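Tail fiber protein (Acinetobacter phage AM24, PDB 5W5P) forms a trimeric phage tailspike that probably recognises, and may degrade, the capsular polysaccharide of its Acinetobacter baumannii host. Local coordinates at residues 200-205 with 224-229; 507-512 with 558-563; 489-494 with 609-614. All coordinates share one frame; numbering follows the deposited sequence.

Overall arrangement
The three contacts are spread along an elongated chain. Contact 1 comes first and joins two coils of the central parallel beta-helix. Contacts 2 and 3 belong to the beta-rich C-terminal region, where they meet the same antiparallel sheet through its neighbouring strands 509-523 and 492-503. Contact 2 is nested in the loop closed by contact 3, and their centres lie about 39 Å apart. Contact 1 is remote from both, its centre about 69 Å from that of contact 2 and about 59 Å from that of contact 3. Each contact also borders another subunit, so the local joins within the chain lie beside the trimer interfaces both in the beta-helix and in the C-terminal region.

Contact 1. Residues 200-205 with 224-229; sequences AALEIG and DRLYNV
Leu202, Ile204, Leu226 and Val229 form the close-packed part of this contact. CD2 of Leu202 meets CD1 of Leu226 at 3.9 Å, while Leu202 and Val229 run side by side and point the same way. CG1 of Val229, anti to its own backbone N (chi1 -175°), reaches CG2 of Ile204 at 3.8 Å. Phe182, Val221 and Ile166 pack against the same group, which is thus part of the apolar interior. The backbones that carry these side chains run parallel: Leu202 N donates to Asn228 O at 3.1 Å, and the CA of Val229 approaches Leu202 O at 3.5 Å.

The join slackens toward Ala200. Here Ala201 N makes only a weak bond to Tyr227 O (3.4 Å, 138° at the hydrogen), and CB of Ala200 and CB of Asn228 are 4.1 Å apart. The chain turns a corner at Asn228, and Tyr227 carries its ring away to Tyr198 and its hydroxyl to Arg249 and Asp196. This looser end is nevertheless buried, partly under the second subunit, whose His266 packs on Ala201 and whose Glu290 bonds Asn228 ND2. Parallel strands stacked in register, with aliphatic side chains piled inward, are the hallmark of successive coils of a parallel beta-helix.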
ATOM      1  N   ALA A 200      21.512  13.325   8.190  1.00 36.74           N
ATOM      2  CA  ALA A 200      20.398  12.395   8.031  1.00 36.16           C
ATOM      3  C   ALA A 200      19.636  12.214   9.337  1.00 37.61           C
ATOM      4  O   ALA A 200      20.109  12.573  10.418  1.00 37.42           O
ATOM      5  CB  ALA A 200      20.881  11.029   7.516  1.00 36.86           C
ATOM      6  N   ALA A 201      18.436  11.632   9.199  1.00 38.86           N
ATOM      7  CA  ALA A 201      17.495  11.320  10.273  1.00 38.93           C
ATOM      8  C   ALA A 201      16.820  12.575  10.814  1.00 37.64           C
ATOM      9  O   ALA A 201      17.263  13.146  11.816  1.00 39.17           O
ATOM     10  CB  ALA A 201      18.175  10.551  11.410  1.00 35.91           C
ATOM     11  N   LEU A 202      15.726  12.988  10.173  1.00 34.56           N
ATOM     12  CA  LEU A 202      15.029  14.217  10.522  1.00 37.00           C
ATOM     13  C   LEU A 202      13.526  13.997  10.456  1.00 38.14           C
ATOM     14  O   LEU A 202      13.013  13.512   9.444  1.00 41.08           O
ATOM     15  CB  LEU A 202      15.434  15.355   9.576  1.00 38.80           C
ATOM     16  CG  LEU A 202      14.580  16.626   9.587  1.00 36.87           C
ATOM     17  CD1 LEU A 202      14.642  17.286  10.953  1.00 36.04           C
ATOM     18  CD2 LEU A 202      15.038  17.582   8.500  1.00 34.33           C
ATOM     19  N   GLU A 203      12.826  14.351  11.526  1.00 36.96           N
ATOM     20  CA  GLU A 203      11.371  14.452  11.524  1.00 37.23           C
ATOM     21  C   GLU A 203      10.994  15.927  11.520  1.00 38.17           C
ATOM     22  O   GLU A 203      11.451  16.686  12.379  1.00 40.04           O
ATOM     23  CB  GLU A 203      10.761  13.749  12.740  1.00 34.23           C
ATOM     24  CG  GLU A 203      11.397  12.404  13.076  1.00 37.02           C
ATOM     25  CD  GLU A 203      10.776  11.255  12.303  1.00 43.80           C
ATOM     26  OE1 GLU A 203      11.501  10.583  11.544  1.00 47.41           O
ATOM     27  OE2 GLU A 203       9.558  11.027  12.444  1.00 49.11           O
ATOM     28  N   ILE A 204      10.179  16.344  10.555  1.00 36.23           N
ATOM     29  CA  ILE A 204       9.863  17.761  10.408  1.00 37.81           C
ATOM     30  C   ILE A 204       8.393  17.917  10.061  1.00 46.86           C
ATOM     31  O   ILE A 204       7.871  17.190   9.207  1.00 50.19           O
ATOM     32  CB  ILE A 204      10.749  18.434   9.342  1.00 38.13           C
ATOM     33  CG1 ILE A 204      10.234  19.832   9.008  1.00 35.55           C
ATOM     34  CG2 ILE A 204      10.823  17.575   8.078  1.00 40.07           C
ATOM     35  CD1 ILE A 204      11.165  20.601   8.100  1.00 34.17           C
ATOM     36  N   GLY A 205       7.720  18.844  10.743  1.00 33.83           N
ATOM     37  CA  GLY A 205       6.401  19.306  10.357  1.00 33.90           C
ATOM     38  C   GLY A 205       5.307  19.082  11.379  1.00 37.72           C
ATOM     39  O   GLY A 205       4.274  19.765  11.313  1.00 38.85           O
ATOM     40  N   ASP A 224      19.232  18.721  -1.217  1.00 37.94           N
ATOM     41  CA  ASP A 224      20.627  18.445  -1.540  1.00 38.31           C
ATOM     42  C   ASP A 224      21.399  17.973  -0.320  1.00 39.59           C
ATOM     43  O   ASP A 224      22.390  17.246  -0.460  1.00 41.39           O
ATOM     44  CB  ASP A 224      21.311  19.694  -2.102  1.00 41.84           C
ATOM     45  CG  ASP A 224      20.897  20.013  -3.520  1.00 42.73           C
ATOM     46  OD1 ASP A 224      20.974  19.121  -4.396  1.00 43.34           O
ATOM     47  OD2 ASP A 224      20.501  21.172  -3.760  1.00 40.92           O
ATOM     48  N   ARG A 225      20.976  18.391   0.882  1.00 40.79           N
ATOM     49  CA  ARG A 225      21.757  18.209   2.101  1.00 42.15           C
ATOM     50  C   ARG A 225      21.029  17.469   3.211  1.00 43.78           C
ATOM     51  O   ARG A 225      21.667  17.122   4.210  1.00 42.11           O
ATOM     52  CB  ARG A 225      22.221  19.569   2.652  1.00 38.01           C
ATOM     53  CG  ARG A 225      22.835  20.482   1.621  1.00 38.80           C
ATOM     54  CD  ARG A 225      23.959  19.802   0.849  1.00 39.43           C
ATOM     55  NE  ARG A 225      24.624  20.715  -0.077  1.00 41.68           N
ATOM     56  CZ  ARG A 225      25.647  20.375  -0.853  1.00 43.92           C
ATOM     57  NH1 ARG A 225      26.121  19.136  -0.821  1.00 41.11           N
ATOM     58  NH2 ARG A 225      26.186  21.268  -1.675  1.00 42.42           N
ATOM     59  N   LEU A 226      19.730  17.211   3.066  1.00 46.25           N
ATOM     60  CA  LEU A 226      18.929  16.550   4.090  1.00 42.96           C
ATOM     61  C   LEU A 226      18.416  15.232   3.528  1.00 41.46           C
ATOM     62  O   LEU A 226      17.564  15.225   2.633  1.00 40.56           O
ATOM     63  CB  LEU A 226      17.776  17.450   4.539  1.00 41.99           C
ATOM     64  CG  LEU A 226      18.221  18.731   5.255  1.00 42.89           C
ATOM     65  CD1 LEU A 226      17.042  19.511   5.831  1.00 44.55           C
ATOM     66  CD2 LEU A 226      19.224  18.398   6.342  1.00 39.28           C
ATOM     67  N   TYR A 227      18.945  14.124   4.045  1.00 43.34           N
ATOM     68  CA  TYR A 227      18.529  12.782   3.665  1.00 39.88           C
ATOM     69  C   TYR A 227      17.795  12.124   4.825  1.00 40.58           C
ATOM     70  O   TYR A 227      17.878  12.571   5.972  1.00 44.38           O
ATOM     71  CB  TYR A 227      19.729  11.911   3.269  1.00 41.29           C
ATOM     72  CG  TYR A 227      20.584  12.450   2.140  1.00 41.17           C
ATOM     73  CD1 TYR A 227      20.088  13.396   1.251  1.00 38.31           C
ATOM     74  CD2 TYR A 227      21.889  11.990   1.954  1.00 40.32           C
ATOM     75  CE1 TYR A 227      20.870  13.885   0.221  1.00 42.40           C
ATOM     76  CE2 TYR A 227      22.680  12.472   0.918  1.00 39.08           C
ATOM     77  CZ  TYR A 227      22.164  13.420   0.059  1.00 41.63           C
ATOM     78  OH  TYR A 227      22.931  13.909  -0.972  1.00 42.09           O
ATOM     79  N   ASN A 228      17.087  11.040   4.512  1.00 37.95           N
ATOM     80  CA  ASN A 228      16.321  10.275   5.491  1.00 34.14           C
ATOM     81  C   ASN A 228      15.388  11.196   6.280  1.00 39.07           C
ATOM     82  O   ASN A 228      15.500  11.355   7.497  1.00 40.75           O
ATOM     83  CB  ASN A 228      17.248   9.487   6.421  1.00 34.72           C
ATOM     84  CG  ASN A 228      18.045   8.410   5.692  1.00 41.61           C
ATOM     85  OD1 ASN A 228      18.248   8.478   4.481  1.00 41.37           O
ATOM     86  ND2 ASN A 228      18.508   7.416   6.438  1.00 35.66           N
ATOM     87  N   VAL A 229      14.453  11.805   5.554  1.00 36.99           N
ATOM     88  CA  VAL A 229      13.575  12.838   6.088  1.00 36.56           C
ATOM     89  C   VAL A 229      12.149  12.310   6.115  1.00 36.70           C
ATOM     90  O   VAL A 229      11.634  11.843   5.092  1.00 35.74           O
ATOM     91  CB  VAL A 229      13.656  14.130   5.256  1.00 35.64           C
ATOM     92  CG1 VAL A 229      12.816  15.230   5.899  1.00 33.15           C
ATOM     93  CG2 VAL A 229      15.102  14.570   5.102  1.00 39.67           C
TER

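Contact 2. Residues 507-512 with 558-563; sequences NVVLGA and VSLFKH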
ATOM      1  N   ASN A 507       7.265 -46.478 -16.788  1.00 60.96           N
ATOM      2  CA  ASN A 507       7.174 -45.073 -17.195  1.00 58.10           C
ATOM      3  C   ASN A 507       8.377 -44.638 -18.030  1.00 60.00           C
ATOM      4  O   ASN A 507       8.923 -43.548 -17.859  1.00 62.71           O
ATOM      5  CB  ASN A 507       6.985 -44.162 -15.983  1.00 55.16           C
ATOM      6  CG  ASN A 507       5.663 -44.392 -15.304  1.00 60.92           C
ATOM      7  OD1 ASN A 507       4.622 -43.961 -15.795  1.00 62.72           O
ATOM      8  ND2 ASN A 507       5.690 -45.078 -14.166  1.00 65.05           N
ATOM      9  N   VAL A 508       8.780 -45.499 -18.955  1.00 63.17           N
ATOM     10  CA  VAL A 508       9.764 -45.164 -19.976  1.00 59.16           C
ATOM     11  C   VAL A 508       9.000 -44.700 -21.210  1.00 53.53           C
ATOM     12  O   VAL A 508       8.153 -45.434 -21.736  1.00 50.93           O
ATOM     13  CB  VAL A 508      10.670 -46.365 -20.292  1.00 59.08           C
ATOM     14  CG1 VAL A 508      11.564 -46.068 -21.483  1.00 56.69           C
ATOM     15  CG2 VAL A 508      11.494 -46.734 -19.069  1.00 58.92           C
ATOM     16  N   VAL A 509       9.279 -43.483 -21.666  1.00 52.90           N
ATOM     17  CA  VAL A 509       8.540 -42.901 -22.783  1.00 52.55           C
ATOM     18  C   VAL A 509       9.054 -43.498 -24.089  1.00 57.18           C
ATOM     19  O   VAL A 509      10.217 -43.299 -24.461  1.00 57.58           O
ATOM     20  CB  VAL A 509       8.657 -41.372 -22.788  1.00 50.25           C
ATOM     21  CG1 VAL A 509       8.013 -40.793 -24.040  1.00 47.63           C
ATOM     22  CG2 VAL A 509       8.017 -40.792 -21.532  1.00 48.60           C
ATOM     23  N   LEU A 510       8.184 -44.234 -24.788  1.00 58.86           N
ATOM     24  CA  LEU A 510       8.504 -44.820 -26.084  1.00 58.38           C
ATOM     25  C   LEU A 510       7.853 -44.092 -27.251  1.00 57.01           C
ATOM     26  O   LEU A 510       8.166 -44.403 -28.407  1.00 56.12           O
ATOM     27  CB  LEU A 510       8.081 -46.298 -26.123  1.00 51.42           C
ATOM     28  CG  LEU A 510       8.833 -47.254 -25.198  1.00 52.49           C
ATOM     29  CD1 LEU A 510       8.458 -48.689 -25.507  1.00 53.72           C
ATOM     30  CD2 LEU A 510      10.336 -47.051 -25.318  1.00 55.04           C
ATOM     31  N   GLY A 511       6.958 -43.144 -26.985  1.00 57.00           N
ATOM     32  CA  GLY A 511       6.310 -42.392 -28.043  1.00 53.54           C
ATOM     33  C   GLY A 511       5.676 -41.139 -27.488  1.00 53.51           C
ATOM     34  O   GLY A 511       5.511 -40.984 -26.273  1.00 49.16           O
ATOM     35  N   ALA A 512       5.321 -40.236 -28.398  1.00 45.97           N
ATOM     36  CA  ALA A 512       4.725 -38.971 -28.000  1.00 53.30           C
ATOM     37  C   ALA A 512       3.924 -38.412 -29.164  1.00 48.05           C
ATOM     38  O   ALA A 512       4.352 -38.491 -30.315  1.00 47.52           O
ATOM     39  CB  ALA A 512       5.790 -37.962 -27.545  1.00 44.37           C
ATOM     40  N   VAL A 558      17.490 -47.409 -29.386  1.00 72.38           N
ATOM     41  CA  VAL A 558      16.039 -47.366 -29.251  1.00 66.99           C
ATOM     42  C   VAL A 558      15.570 -45.973 -29.646  1.00 64.82           C
ATOM     43  O   VAL A 558      16.150 -44.971 -29.212  1.00 64.04           O
ATOM     44  CB  VAL A 558      15.593 -47.721 -27.820  1.00 63.91           C
ATOM     45  CG1 VAL A 558      14.085 -47.650 -27.688  1.00 62.20           C
ATOM     46  CG2 VAL A 558      16.094 -49.107 -27.438  1.00 63.75           C
ATOM     47  N   SER A 559      14.531 -45.910 -30.477  1.00 65.82           N
ATOM     48  CA  SER A 559      13.976 -44.647 -30.940  1.00 64.23           C
ATOM     49  C   SER A 559      12.500 -44.549 -30.573  1.00 60.20           C
ATOM     50  O   SER A 559      11.841 -45.551 -30.273  1.00 57.44           O
ATOM     51  CB  SER A 559      14.148 -44.486 -32.457  1.00 64.88           C
ATOM     52  OG  SER A 559      15.453 -44.044 -32.783  1.00 65.54           O
ATOM     53  N   LEU A 560      11.987 -43.320 -30.590  1.00 57.37           N
ATOM     54  CA  LEU A 560      10.561 -43.110 -30.378  1.00 56.90           C
ATOM     55  C   LEU A 560       9.765 -43.769 -31.500  1.00 59.18           C
ATOM     56  O   LEU A 560      10.112 -43.652 -32.678  1.00 59.11           O
ATOM     57  CB  LEU A 560      10.243 -41.617 -30.312  1.00 51.54           C
ATOM     58  CG  LEU A 560      10.845 -40.811 -29.163  1.00 51.05           C
ATOM     59  CD1 LEU A 560      10.545 -39.336 -29.363  1.00 49.66           C
ATOM     60  CD2 LEU A 560      10.317 -41.290 -27.819  1.00 53.20           C
ATOM     61  N   PHE A 561       8.688 -44.456 -31.125  1.00 57.97           N
ATOM     62  CA  PHE A 561       7.904 -45.281 -32.034  1.00 52.59           C
ATOM     63  C   PHE A 561       6.618 -44.573 -32.439  1.00 55.89           C
ATOM     64  O   PHE A 561       5.977 -43.906 -31.622  1.00 62.25           O
ATOM     65  CB  PHE A 561       7.573 -46.622 -31.373  1.00 52.10           C
ATOM     66  CG  PHE A 561       6.873 -47.602 -32.281  1.00 58.63           C
ATOM     67  CD1 PHE A 561       7.568 -48.253 -33.290  1.00 56.09           C
ATOM     68  CD2 PHE A 561       5.526 -47.890 -32.110  1.00 58.19           C
ATOM     69  CE1 PHE A 561       6.933 -49.160 -34.112  1.00 54.68           C
ATOM     70  CE2 PHE A 561       4.885 -48.801 -32.935  1.00 57.35           C
ATOM     71  CZ  PHE A 561       5.589 -49.434 -33.936  1.00 54.67           C
ATOM     72  N   LYS A 562       6.240 -44.731 -33.704  1.00 59.28           N
ATOM     73  CA  LYS A 562       4.978 -44.199 -34.221  1.00 60.62           C
ATOM     74  C   LYS A 562       3.851 -45.132 -33.787  1.00 58.91           C
ATOM     75  O   LYS A 562       3.675 -46.218 -34.348  1.00 58.85           O
ATOM     76  CB  LYS A 562       5.045 -44.066 -35.740  1.00 60.89           C
ATOM     77  CG  LYS A 562       3.747 -43.629 -36.394  1.00 60.50           C
ATOM     78  CD  LYS A 562       3.850 -43.662 -37.914  1.00 59.43           C
ATOM     79  CE  LYS A 562       2.551 -43.201 -38.551  1.00 63.47           C
ATOM     80  NZ  LYS A 562       2.615 -43.141 -40.035  1.00 69.17           N
ATOM     81  N   HIS A 563       3.076 -44.712 -32.782  1.00 56.30           N
ATOM     82  CA  HIS A 563       2.058 -45.585 -32.206  1.00 55.83           C
ATOM     83  C   HIS A 563       0.741 -45.538 -32.973  1.00 56.50           C
ATOM     84  O   HIS A 563       0.005 -46.533 -32.990  1.00 55.47           O
ATOM     85  CB  HIS A 563       1.806 -45.210 -30.743  1.00 54.70           C
ATOM     86  CG  HIS A 563       2.867 -45.687 -29.800  1.00 54.68           C
ATOM     87  ND1 HIS A 563       4.147 -45.175 -29.801  1.00 54.84           N
ATOM     88  CD2 HIS A 563       2.840 -46.630 -28.827  1.00 55.75           C
ATOM     89  CE1 HIS A 563       4.862 -45.782 -28.869  1.00 56.70           C
ATOM     90  NE2 HIS A 563       4.093 -46.669 -28.265  1.00 56.33           N
TER
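The carbonyl oxygen of Leu510 is held by one strong bond and approached by two carbon atoms of the 558-563 segment. Phe561 N gives the hydrogen bond, 2.8 Å to Leu510 O and almost straight at 170°, with the donor nearly in line with the carbonyl. The CA of Leu560 adds a CH...O contact to Leu510 O at 3.4 Å, and CE1 of His563 comes to 3.6 Å of the same oxygen, which lies at the edge of the imidazole and in its plane. That ring is fixed from two ends: ND1 donates to Phe561 O at 2.9 Å, from above the carbonyl plane, and NE2 is bonded to Thr596. The edge of the Phe561 ring sits over one imidazole face, its CD2 3.8 Å above the plane.

With CG anti to its carbonyl carbon (chi1 -64°), Leu560 rests CD2 against the Leu510 peptide group, 3.8 Å from the carbonyl carbon of Leu510. Apolar pairs are looser: Leu560 CD2 with Val509 CG1 and Leu510 CD2 with Val558 CG1, both only 4.5 Å.

Leu510 and Gly511 both face Met502 in a classic beta bulge of strand 509-523 against 492-503. The opposing segment runs on from strand 558-559, the partner of strand 551-553, while Gln522 of the third subunit packs on Val509 and Leu560.

Contact 3. Residues 489-494 with 609-614; sequences SRACTA and SLNSGA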
ATOM      1  N   SER A 489     -26.552 -20.632 -18.574  1.00 52.48           N
ATOM      2  CA  SER A 489     -25.170 -20.653 -18.115  1.00 51.31           C
ATOM      3  C   SER A 489     -24.406 -21.903 -18.530  1.00 52.45           C
ATOM      4  O   SER A 489     -23.183 -21.940 -18.363  1.00 51.22           O
ATOM      5  CB  SER A 489     -25.108 -20.534 -16.587  1.00 47.39           C
ATOM      6  OG  SER A 489     -26.095 -19.652 -16.100  1.00 49.95           O
ATOM      7  N   ARG A 490     -25.086 -22.921 -19.064  1.00 50.61           N
ATOM      8  CA  ARG A 490     -24.454 -24.228 -19.209  1.00 47.06           C
ATOM      9  C   ARG A 490     -23.594 -24.323 -20.465  1.00 45.36           C
ATOM     10  O   ARG A 490     -22.441 -24.760 -20.398  1.00 45.86           O
ATOM     11  CB  ARG A 490     -25.521 -25.321 -19.207  1.00 45.80           C
ATOM     12  CG  ARG A 490     -26.423 -25.281 -17.987  1.00 46.08           C
ATOM     13  CD  ARG A 490     -26.987 -26.647 -17.660  1.00 45.74           C
ATOM     14  NE  ARG A 490     -27.828 -26.608 -16.468  1.00 47.71           N
ATOM     15  CZ  ARG A 490     -29.153 -26.740 -16.484  1.00 50.55           C
ATOM     16  NH1 ARG A 490     -29.791 -26.923 -17.633  1.00 47.89           N
ATOM     17  NH2 ARG A 490     -29.839 -26.688 -15.350  1.00 47.49           N
ATOM     18  N   ALA A 491     -24.137 -23.921 -21.613  1.00 44.89           N
ATOM     19  CA  ALA A 491     -23.476 -24.162 -22.891  1.00 44.88           C
ATOM     20  C   ALA A 491     -22.130 -23.448 -22.968  1.00 43.65           C
ATOM     21  O   ALA A 491     -21.921 -22.389 -22.370  1.00 41.84           O
ATOM     22  CB  ALA A 491     -24.370 -23.708 -24.046  1.00 42.17           C
ATOM     23  N   CYS A 492     -21.211 -24.045 -23.723  1.00 41.45           N
ATOM     24  CA  CYS A 492     -19.892 -23.470 -23.951  1.00 40.89           C
ATOM     25  C   CYS A 492     -19.229 -24.232 -25.088  1.00 44.82           C
ATOM     26  O   CYS A 492     -19.712 -25.277 -25.534  1.00 51.28           O
ATOM     27  CB  CYS A 492     -19.029 -23.514 -22.687  1.00 42.78           C
ATOM     28  SG  CYS A 492     -18.733 -25.180 -22.045  1.00 47.91           S
ATOM     29  N   THR A 493     -18.120 -23.678 -25.568  1.00 42.74           N
ATOM     30  CA  THR A 493     -17.243 -24.347 -26.515  1.00 40.81           C
ATOM     31  C   THR A 493     -15.825 -24.312 -25.966  1.00 42.00           C
ATOM     32  O   THR A 493     -15.522 -23.558 -25.034  1.00 42.89           O
ATOM     33  CB  THR A 493     -17.301 -23.701 -27.905  1.00 41.52           C
ATOM     34  OG1 THR A 493     -17.004 -22.303 -27.810  1.00 38.61           O
ATOM     35  CG2 THR A 493     -18.685 -23.882 -28.503  1.00 41.09           C
ATOM     36  N   ALA A 494     -14.956 -25.139 -26.542  1.00 38.55           N
ATOM     37  CA  ALA A 494     -13.627 -25.319 -25.977  1.00 38.11           C
ATOM     38  C   ALA A 494     -12.718 -26.006 -26.985  1.00 46.78           C
ATOM     39  O   ALA A 494     -13.176 -26.712 -27.889  1.00 47.31           O
ATOM     40  CB  ALA A 494     -13.678 -26.131 -24.678  1.00 38.28           C
ATOM     41  N   SER A 609     -16.283 -19.399 -22.909  1.00 44.09           N
ATOM     42  CA  SER A 609     -17.500 -19.475 -22.110  1.00 43.74           C
ATOM     43  C   SER A 609     -18.645 -18.631 -22.649  1.00 44.80           C
ATOM     44  O   SER A 609     -19.782 -18.823 -22.207  1.00 47.65           O
ATOM     45  CB  SER A 609     -17.210 -19.059 -20.666  1.00 41.65           C
ATOM     46  OG  SER A 609     -15.962 -19.568 -20.236  1.00 39.55           O
ATOM     47  N   LEU A 610     -18.385 -17.713 -23.577  1.00 45.46           N
ATOM     48  CA  LEU A 610     -19.439 -16.837 -24.079  1.00 42.24           C
ATOM     49  C   LEU A 610     -20.602 -17.656 -24.614  1.00 41.51           C
ATOM     50  O   LEU A 610     -20.425 -18.485 -25.511  1.00 42.33           O
ATOM     51  CB  LEU A 610     -18.891 -15.921 -25.170  1.00 40.28           C
ATOM     52  CG  LEU A 610     -19.836 -14.810 -25.638  1.00 39.07           C
ATOM     53  CD1 LEU A 610     -20.249 -13.934 -24.472  1.00 37.82           C
ATOM     54  CD2 LEU A 610     -19.184 -13.974 -26.726  1.00 40.11           C
ATOM     55  N   ASN A 611     -21.783 -17.439 -24.047  1.00 43.54           N
ATOM     56  CA  ASN A 611     -23.005 -18.088 -24.515  1.00 46.80           C
ATOM     57  C   ASN A 611     -24.137 -17.070 -24.399  1.00 49.04           C
ATOM     58  O   ASN A 611     -23.906 -15.858 -24.340  1.00 47.77           O
ATOM     59  CB  ASN A 611     -23.273 -19.392 -23.742  1.00 46.66           C
ATOM     60  CG  ASN A 611     -23.346 -19.187 -22.235  1.00 48.45           C
ATOM     61  OD1 ASN A 611     -23.605 -18.083 -21.755  1.00 39.99           O
ATOM     62  ND2 ASN A 611     -23.125 -20.262 -21.485  1.00 40.23           N
ATOM     63  N   SER A 612     -25.379 -17.559 -24.372  1.00 51.06           N
ATOM     64  CA  SER A 612     -26.542 -16.688 -24.261  1.00 47.13           C
ATOM     65  C   SER A 612     -26.770 -16.175 -22.847  1.00 48.05           C
ATOM     66  O   SER A 612     -27.591 -15.270 -22.659  1.00 50.02           O
ATOM     67  CB  SER A 612     -27.798 -17.419 -24.741  1.00 42.85           C
ATOM     68  OG  SER A 612     -27.836 -17.486 -26.154  1.00 43.10           O
ATOM     69  N   GLY A 613     -26.078 -16.733 -21.855  1.00 47.27           N
ATOM     70  CA  GLY A 613     -26.214 -16.319 -20.480  1.00 48.77           C
ATOM     71  C   GLY A 613     -25.029 -15.502 -20.002  1.00 48.30           C
ATOM     72  O   GLY A 613     -24.211 -15.010 -20.783  1.00 48.48           O
ATOM     73  N   ALA A 614     -24.943 -15.367 -18.680  1.00 44.96           N
ATOM     74  CA  ALA A 614     -23.897 -14.579 -18.050  1.00 47.14           C
ATOM     75  C   ALA A 614     -22.695 -15.419 -17.644  1.00 45.64           C
ATOM     76  O   ALA A 614     -21.943 -15.016 -16.753  1.00 49.13           O
ATOM     77  CB  ALA A 614     -24.456 -13.832 -16.836  1.00 50.66           C
TER
HETATM   78  O   HOH W   1     -26.862 -17.014 -17.353  1.00 32.25           O
HETATM   79  O   HOH W   2     -20.305 -20.878 -20.843  1.00 45.00           O
HETATM   80  O   HOH W   3     -18.415 -19.969 -26.597  1.00 36.27           O
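This is a polar, partly water-mediated contact in which Asn611, in the loop after strand 598-608, holds Ala491 at the approach to strand 492-503. Its centre is one short bond: Asn611 ND2 donates to Ala491 O at 2.6 Å, with 154° at the hydrogen and the donor tilted 17° from the carbonyl plane. The same nitrogen lies 3.5 Å from Ser489 O. The amide gets there because CG of Asn611 stands between the backbone N and the carbonyl carbon (chi1 56°), which also brings OD1 round to accept from Gly613 N at 2.8 Å. That bond closes an Asx turn, so both ends of the side chain are tied and the amide is held against rotation.

Three waters extend the grip. One donates to Ala491 O at 2.7 Å and also to Ser609 O, so that the Ala491 carbonyl takes both this water and the Asn611 amide. A second accepts from Thr493 OG1 at 3.0 Å and donates to Leu610 O. At the far end a third links Ser489 OG with Ala614 N, the latter at 2.9 Å. Carbon atoms add little: the CB atoms of Ala491 and Asn611 are 4.5 Å apart.

Around the join, Ser609 OG is bound to Gly618, Arg450 and Val616, while the backbone of Thr493 pairs with Tyr608. Phe499 of the second subunit packs on Ala491 and Thr493, and Arg457 of that subunit bonds Asn611 O. Strand 492-503 leads away from the contact between strands 598-608 and 509-523.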